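Local structure of alpha-1,3-glucanase (Paenibacillus glycanilyticus, 6K0P) at residues 138-143 against 302-307; 167-172 against 348-353. The protein probably hydrolyses the alpha-1,3-glucosidic linkages of alpha-1,3-glucans, as a glycoside hydrolase of family 87. The protein carries 1 engineered substitution. All coordinates share one frame; numbering follows the deposited sequence.

Contact 1. Residues 138-143 against 302-307. With GLC (alpha-D-glucopyranose), chain D.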
loop_
_atom_site.group_PDB
_atom_site.type_symbol
_atom_site.label_atom_id
_atom_site.label_comp_id
_atom_site.label_asym_id
_atom_site.label_seq_id
_atom_site.Cartn_x
_atom_site.Cartn_y
_atom_site.Cartn_z
ATOM N N ASP A 138 9.773 -10.543 -0.939
ATOM C CA ASP A 138 10.968 -9.710 -0.924
ATOM C C ASP A 138 12.111 -10.403 -0.197
ATOM O O ASP A 138 11.902 -11.160 0.759
ATOM C CB ASP A 138 10.718 -8.384 -0.196
ATOM C CG ASP A 138 9.757 -7.465 -0.924
ATOM O OD1 ASP A 138 9.315 -7.777 -2.061
ATOM O OD2 ASP A 138 9.440 -6.408 -0.329
ATOM N N ALA A 139 13.328 -10.100 -0.638
ATOM C CA ALA A 139 14.538 -10.511 0.065
ATOM C C ALA A 139 15.385 -9.276 0.337
ATOM O O ALA A 139 15.552 -8.422 -0.540
ATOM C CB ALA A 139 15.343 -11.506 -0.778
ATOM N N GLN A 140 15.923 -9.184 1.552
ATOM C CA GLN A 140 16.682 -8.022 2.004
ATOM C C GLN A 140 18.139 -8.410 2.231
ATOM O O GLN A 140 18.423 -9.459 2.818
ATOM C CB GLN A 140 16.105 -7.476 3.321
ATOM C CG GLN A 140 14.629 -7.064 3.267
ATOM C CD GLN A 140 13.666 -8.243 3.316
ATOM O OE1 GLN A 140 13.968 -9.286 3.892
ATOM N NE2 GLN A 140 12.508 -8.083 2.681
ATOM N N LEU A 141 19.065 -7.551 1.795
ATOM C CA LEU A 141 20.485 -7.875 1.895
ATOM C C LEU A 141 21.314 -6.605 2.021
ATOM O O LEU A 141 21.122 -5.657 1.257
ATOM C CB LEU A 141 20.937 -8.640 0.649
ATOM C CG LEU A 141 22.363 -9.186 0.658
ATOM C CD1 LEU A 141 22.466 -10.304 1.669
ATOM C CD2 LEU A 141 22.733 -9.700 -0.743
ATOM N N MET A 142 22.244 -6.589 2.968
ATOM C CA MET A 142 23.202 -5.500 3.091
ATOM C C MET A 142 24.589 -6.024 2.758
ATOM O O MET A 142 24.955 -7.137 3.148
ATOM C CB MET A 142 23.190 -4.893 4.498
ATOM C CG MET A 142 24.193 -3.753 4.715
ATOM S SD MET A 142 23.785 -2.719 6.143
ATOM C CE MET A 142 22.326 -3.590 6.689
ATOM N N LEU A 143 25.347 -5.228 2.004
ATOM C CA LEU A 143 26.713 -5.547 1.618
ATOM C C LEU A 143 27.675 -4.693 2.433
ATOM O O LEU A 143 27.314 -3.626 2.931
ATOM C CB LEU A 143 26.926 -5.290 0.120
ATOM C CG LEU A 143 26.092 -6.146 -0.839
ATOM C CD1 LEU A 143 26.493 -5.878 -2.284
ATOM C CD2 LEU A 143 26.236 -7.626 -0.502
ATOM N N TRP A 302 9.733 0.332 9.608
ATOM C CA TRP A 302 9.542 -0.535 8.451
ATOM C C TRP A 302 8.867 -1.794 8.977
ATOM O O TRP A 302 9.420 -2.479 9.842
ATOM C CB TRP A 302 10.924 -0.822 7.851
ATOM C CG TRP A 302 11.061 -1.880 6.776
ATOM C CD1 TRP A 302 10.086 -2.673 6.225
ATOM C CD2 TRP A 302 12.285 -2.240 6.132
ATOM N NE1 TRP A 302 10.644 -3.511 5.275
ATOM C CE2 TRP A 302 11.994 -3.266 5.212
ATOM C CE3 TRP A 302 13.606 -1.794 6.253
ATOM C CZ2 TRP A 302 12.978 -3.853 4.417
ATOM C CZ3 TRP A 302 14.583 -2.382 5.464
ATOM C CH2 TRP A 302 14.263 -3.400 4.557
ATOM N N VAL A 303 7.641 -2.058 8.521
ATOM C CA VAL A 303 6.813 -3.134 9.058
ATOM C C VAL A 303 6.368 -4.036 7.914
ATOM O O VAL A 303 5.949 -3.543 6.859
ATOM C CB VAL A 303 5.594 -2.543 9.800
ATOM C CG1 VAL A 303 4.699 -3.623 10.345
ATOM C CG2 VAL A 303 6.057 -1.624 10.917
ATOM N N GLU A 304 6.450 -5.350 8.131
ATOM C CA GLU A 304 6.026 -6.353 7.161
ATOM C C GLU A 304 5.330 -7.513 7.850
ATOM O O GLU A 304 5.605 -7.826 9.011
ATOM C CB GLU A 304 7.196 -6.947 6.362
ATOM C CG GLU A 304 8.024 -5.886 5.658
ATOM C CD GLU A 304 8.714 -6.374 4.391
ATOM O OE1 GLU A 304 8.390 -7.476 3.875
ATOM O OE2 GLU A 304 9.578 -5.625 3.880
ATOM N N HIS A 305 4.429 -8.164 7.110
ATOM C CA HIS A 305 3.877 -9.459 7.526
ATOM C C HIS A 305 3.053 -9.351 8.802
ATOM O O HIS A 305 3.042 -10.271 9.630
ATOM C CB HIS A 305 4.954 -10.548 7.600
ATOM C CG HIS A 305 5.763 -10.649 6.349
ATOM N ND1 HIS A 305 7.123 -10.871 6.353
ATOM C CD2 HIS A 305 5.398 -10.538 5.051
ATOM C CE1 HIS A 305 7.563 -10.889 5.105
ATOM N NE2 HIS A 305 6.536 -10.690 4.296
ATOM N N PHE A 306 2.372 -8.218 8.950
ATOM C CA PHE A 306 1.241 -8.045 9.847
ATOM C C PHE A 306 -0.020 -7.918 9.007
ATOM O O PHE A 306 0.034 -7.827 7.776
ATOM C CB PHE A 306 1.439 -6.809 10.743
ATOM C CG PHE A 306 2.511 -7.002 11.780
ATOM C CD1 PHE A 306 3.844 -6.736 11.482
ATOM C CD2 PHE A 306 2.194 -7.492 13.039
ATOM C CE1 PHE A 306 4.838 -6.935 12.432
ATOM C CE2 PHE A 306 3.183 -7.693 13.991
ATOM C CZ PHE A 306 4.506 -7.417 13.688
ATOM N N VAL A 307 -1.169 -7.927 9.682
ATOM C CA VAL A 307 -2.414 -7.638 8.980
ATOM C C VAL A 307 -2.460 -6.163 8.589
ATOM O O VAL A 307 -2.716 -5.822 7.427
ATOM C CB VAL A 307 -3.630 -8.088 9.811
ATOM C CG1 VAL A 307 -4.932 -7.788 9.057
ATOM C CG2 VAL A 307 -3.531 -9.587 10.093
HETATM C C1 GLC D . 16.672 -11.765 9.022
HETATM C C2 GLC D . 15.689 -12.780 8.476
HETATM C C3 GLC D . 16.099 -13.474 7.170
HETATM C C4 GLC D . 16.679 -12.447 6.252
HETATM C C5 GLC D . 17.851 -11.821 6.948
HETATM C C6 GLC D . 18.624 -10.864 6.052
HETATM O O1 GLC D . 17.651 -12.409 9.692
HETATM O O2 GLC D . 15.386 -13.701 9.492
HETATM O O3 GLC D . 14.938 -13.870 6.493
HETATM O O4 GLC D . 17.120 -13.083 5.088
HETATM O O5 GLC D . 17.299 -11.058 7.979
HETATM O O6 GLC D . 17.850 -9.808 5.538
HETATM O O HOH W 1 11.008 -5.598 1.760
HETATM O O HOH W 2 9.777 -9.592 2.948
#
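Two carboxylates face each other here: Asp138 OD2 and Glu304 OE2 lie 4.3 Å apart, and one water, water 1, lies between them and donates to both. It sits 2.7 Å from Asp138 OD2 and 2.6 Å from Glu304 OE2, while accepting from Gln140 NE2 at 3.0 Å. The same amide nitrogen also gives to water 2, which in turn bonds to Glu304 OE1 at 2.7 Å. Gln140 thus reaches both oxygens of the glutamate through water, its amide turned 89° from the carboxylate plane. A bend in its chain at chi2 brings the amide round to these waters. Trp302 fixes the glutamate from within its own strand: NE1 donates to Glu304 OE2 at 2.7 Å, nearly straight (166°), and OE2 accepts through its anti lone pair and lies in the indole plane. With Trp302 CG anti to the backbone N (chi1 170°), the six-membered ring is carried to strand 138-143, where CZ2 and its neighbour CH2 meet Gln140 CG obliquely, 3.8 Å at CZ2. A leucine in place of Trp302 would probably leave Glu304 OE2 without its indole donor and open a gap beside Gln140. On the backbone of Gln140, the carbonyl O receives a hydrogen bond from glucose O6 at 2.8 Å, and Glu218 binds the same sugar. Asn327 bonds to both acids, and Asp138 OD2 has its strongest partner in Arg350. The contact joins the domain carrying strand 137-143 to the beta-helix expected of the pectate-lyase-like part. Its chemistry implies that the two like charges are probably made tolerable by the donors around them: water 1 and Asn327 to both, the indole to Glu304, Arg350 to Asp138.

Contact 2. Residues 167-172 against 348-353. With CA (calcium ion), chain J.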
loop_
_atom_site.group_PDB
_atom_site.type_symbol
_atom_site.label_atom_id
_atom_site.label_comp_id
_atom_site.label_asym_id
_atom_site.label_seq_id
_atom_site.Cartn_x
_atom_site.Cartn_y
_atom_site.Cartn_z
ATOM N N VAL A 167 12.449 -11.972 -11.294
ATOM C CA VAL A 167 13.026 -10.781 -10.675
ATOM C C VAL A 167 12.191 -9.586 -11.114
ATOM O O VAL A 167 12.155 -9.247 -12.301
ATOM C CB VAL A 167 14.496 -10.603 -11.058
ATOM C CG1 VAL A 167 15.052 -9.330 -10.435
ATOM C CG2 VAL A 167 15.316 -11.813 -10.648
ATOM N N ASP A 168 11.510 -8.953 -10.157
ATOM C CA ASP A 168 10.541 -7.903 -10.461
ATOM C C ASP A 168 11.173 -6.515 -10.401
ATOM O O ASP A 168 11.091 -5.740 -11.363
ATOM C CB ASP A 168 9.360 -8.025 -9.487
ATOM C CG ASP A 168 8.286 -6.994 -9.727
ATOM O OD1 ASP A 168 8.354 -6.288 -10.749
ATOM O OD2 ASP A 168 7.354 -6.893 -8.901
ATOM N N LEU A 169 11.776 -6.177 -9.265
ATOM C CA LEU A 169 12.399 -4.880 -9.064
ATOM C C LEU A 169 13.482 -5.035 -8.012
ATOM O O LEU A 169 13.536 -6.029 -7.282
ATOM C CB LEU A 169 11.378 -3.803 -8.639
ATOM C CG LEU A 169 10.623 -3.975 -7.302
ATOM C CD1 LEU A 169 11.475 -3.623 -6.073
ATOM C CD2 LEU A 169 9.361 -3.128 -7.277
ATOM N N LEU A 170 14.323 -4.012 -7.922
ATOM C CA LEU A 170 15.370 -3.914 -6.916
ATOM C C LEU A 170 15.259 -2.558 -6.240
ATOM O O LEU A 170 15.227 -1.529 -6.923
ATOM C CB LEU A 170 16.737 -4.042 -7.598
ATOM C CG LEU A 170 17.991 -4.056 -6.722
ATOM C CD1 LEU A 170 18.046 -5.364 -5.947
ATOM C CD2 LEU A 170 19.237 -3.865 -7.589
ATOM N N GLU A 171 15.179 -2.551 -4.905
ATOM C CA GLU A 171 15.400 -1.335 -4.128
ATOM C C GLU A 171 16.887 -1.230 -3.871
ATOM O O GLU A 171 17.537 -2.234 -3.564
ATOM C CB GLU A 171 14.744 -1.402 -2.746
ATOM C CG GLU A 171 13.255 -1.486 -2.721
ATOM C CD GLU A 171 12.722 -1.540 -1.295
ATOM O OE1 GLU A 171 13.390 -1.028 -0.373
ATOM O OE2 GLU A 171 11.634 -2.092 -1.084
ATOM N N THR A 172 17.429 -0.020 -3.983
ATOM C CA THR A 172 18.810 0.245 -3.585
ATOM C C THR A 172 18.833 1.384 -2.575
ATOM O O THR A 172 18.048 2.327 -2.679
ATOM C CB THR A 172 19.712 0.552 -4.794
ATOM O OG1 THR A 172 19.463 1.880 -5.278
ATOM C CG2 THR A 172 19.447 -0.445 -5.916
ATOM N N TYR A 348 5.618 5.074 2.529
ATOM C CA TYR A 348 5.688 4.232 1.343
ATOM C C TYR A 348 5.065 2.890 1.681
ATOM O O TYR A 348 5.444 2.264 2.680
ATOM C CB TYR A 348 7.156 4.019 0.933
ATOM C CG TYR A 348 7.347 3.016 -0.186
ATOM C CD1 TYR A 348 7.476 1.654 0.081
ATOM C CD2 TYR A 348 7.425 3.430 -1.509
ATOM C CE1 TYR A 348 7.642 0.731 -0.937
ATOM C CE2 TYR A 348 7.594 2.516 -2.538
ATOM C CZ TYR A 348 7.707 1.169 -2.243
ATOM O OH TYR A 348 7.875 0.247 -3.263
ATOM N N ALA A 349 4.123 2.444 0.848
ATOM C CA ALA A 349 3.499 1.139 1.005
ATOM C C ALA A 349 3.647 0.356 -0.287
ATOM O O ALA A 349 3.430 0.896 -1.376
ATOM C CB ALA A 349 2.008 1.262 1.339
ATOM N N ARG A 350 4.021 -0.916 -0.161
ATOM C CA ARG A 350 4.035 -1.823 -1.304
ATOM C C ARG A 350 3.523 -3.177 -0.838
ATOM O O ARG A 350 3.981 -3.699 0.182
ATOM C CB ARG A 350 5.445 -1.983 -1.892
ATOM C CG ARG A 350 5.464 -2.911 -3.112
ATOM C CD ARG A 350 6.849 -2.998 -3.727
ATOM N NE ARG A 350 7.804 -3.788 -2.939
ATOM C CZ ARG A 350 9.014 -3.364 -2.569
ATOM N NH1 ARG A 350 9.439 -2.138 -2.883
ATOM N NH2 ARG A 350 9.820 -4.177 -1.901
ATOM N N GLY A 351 2.586 -3.755 -1.581
ATOM C CA GLY A 351 2.092 -5.072 -1.228
ATOM C C GLY A 351 1.117 -5.143 -0.069
ATOM O O GLY A 351 1.061 -6.171 0.618
ATOM N N THR A 352 0.334 -4.094 0.179
ATOM C CA THR A 352 -0.708 -4.257 1.190
ATOM C C THR A 352 -1.777 -5.236 0.700
ATOM O O THR A 352 -1.866 -5.557 -0.492
ATOM C CB THR A 352 -1.329 -2.919 1.599
ATOM O OG1 THR A 352 -2.040 -2.347 0.494
ATOM C CG2 THR A 352 -0.259 -1.939 2.088
ATOM N N GLY A 353 -2.582 -5.734 1.643
ATOM C CA GLY A 353 -3.568 -6.758 1.339
ATOM C C GLY A 353 -4.994 -6.238 1.309
ATOM O O GLY A 353 -5.956 -7.000 1.142
HETATM CA CA CA J . 8.922 -5.136 -12.627
#
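Glu171 and Arg350 meet in a salt bridge in which two nitrogens converge on one oxygen. Arg350 NH1 lies 2.8 Å from Glu171 OE2, and NH2 of the same arginine lies 2.9 Å from that atom. Because a single acceptor serves both, each N-H points past it and the bonds are bent to about 138°; the carboxylate and guanidinium planes stand 69° apart, and OE2 is met on its anti side, somewhat out of plane. A bend at chi3 of Arg350 swings the end of an otherwise extended chain onto the glutamate. NH2 also forms a salt bridge with Asp138. OE2 also takes a salt bridge from Lys326, its strongest partner, which probably favours the ionised form of this buried acid.

Among neutral groups, Tyr348 OH accepts from Arg350 NH1 at 2.9 Å, so one nitrogen serves both the tyrosine and the glutamate, which probably limits rotation of the guanidinium. The apolar share is small: Leu169 CD1 lies over one guanidinium face, offset toward its rim, 4.1 Å from Arg350 NH1.

Asp168, near the start of 167-172, chelates the calcium ion with its carbonyl O at 2.6 Å and OD1 at 2.3 Å, and Glu23, Glu25, Ser50 and Ser53 complete the site.

Asp168 and Leu169 both face Arg78 in a classic beta bulge, where strand 165-173 runs antiparallel to strand 72-80; strands 20-23 and 55-57 also pair with it. Across the contact, strand 343-350 lies between the parallel strands 319-326 and 374-383, and Arg350 and Tyr348 pack on the latter.

How the contacts relate
Contacts 1 and 2 are both buried and both bridge the same two bodies, the antiparallel sheet holding strands 137-143, 72-80 and 165-173, and the parallel coils that carry strands 297-304 and 343-350. Their centres lie 10 Å apart, and they touch through a salt bridge, Asp138 OD2 to Arg350 NH2, 2.8 Å. They differ in how charge is settled: contact 1 spans its gap between acids through ordered water, next to a bound sugar, whereas contact 2 pairs opposite charges directly, on the calcium side. Lys326 joins them too, forming a salt bridge with Glu171 and a long, weak ion pair with Glu304.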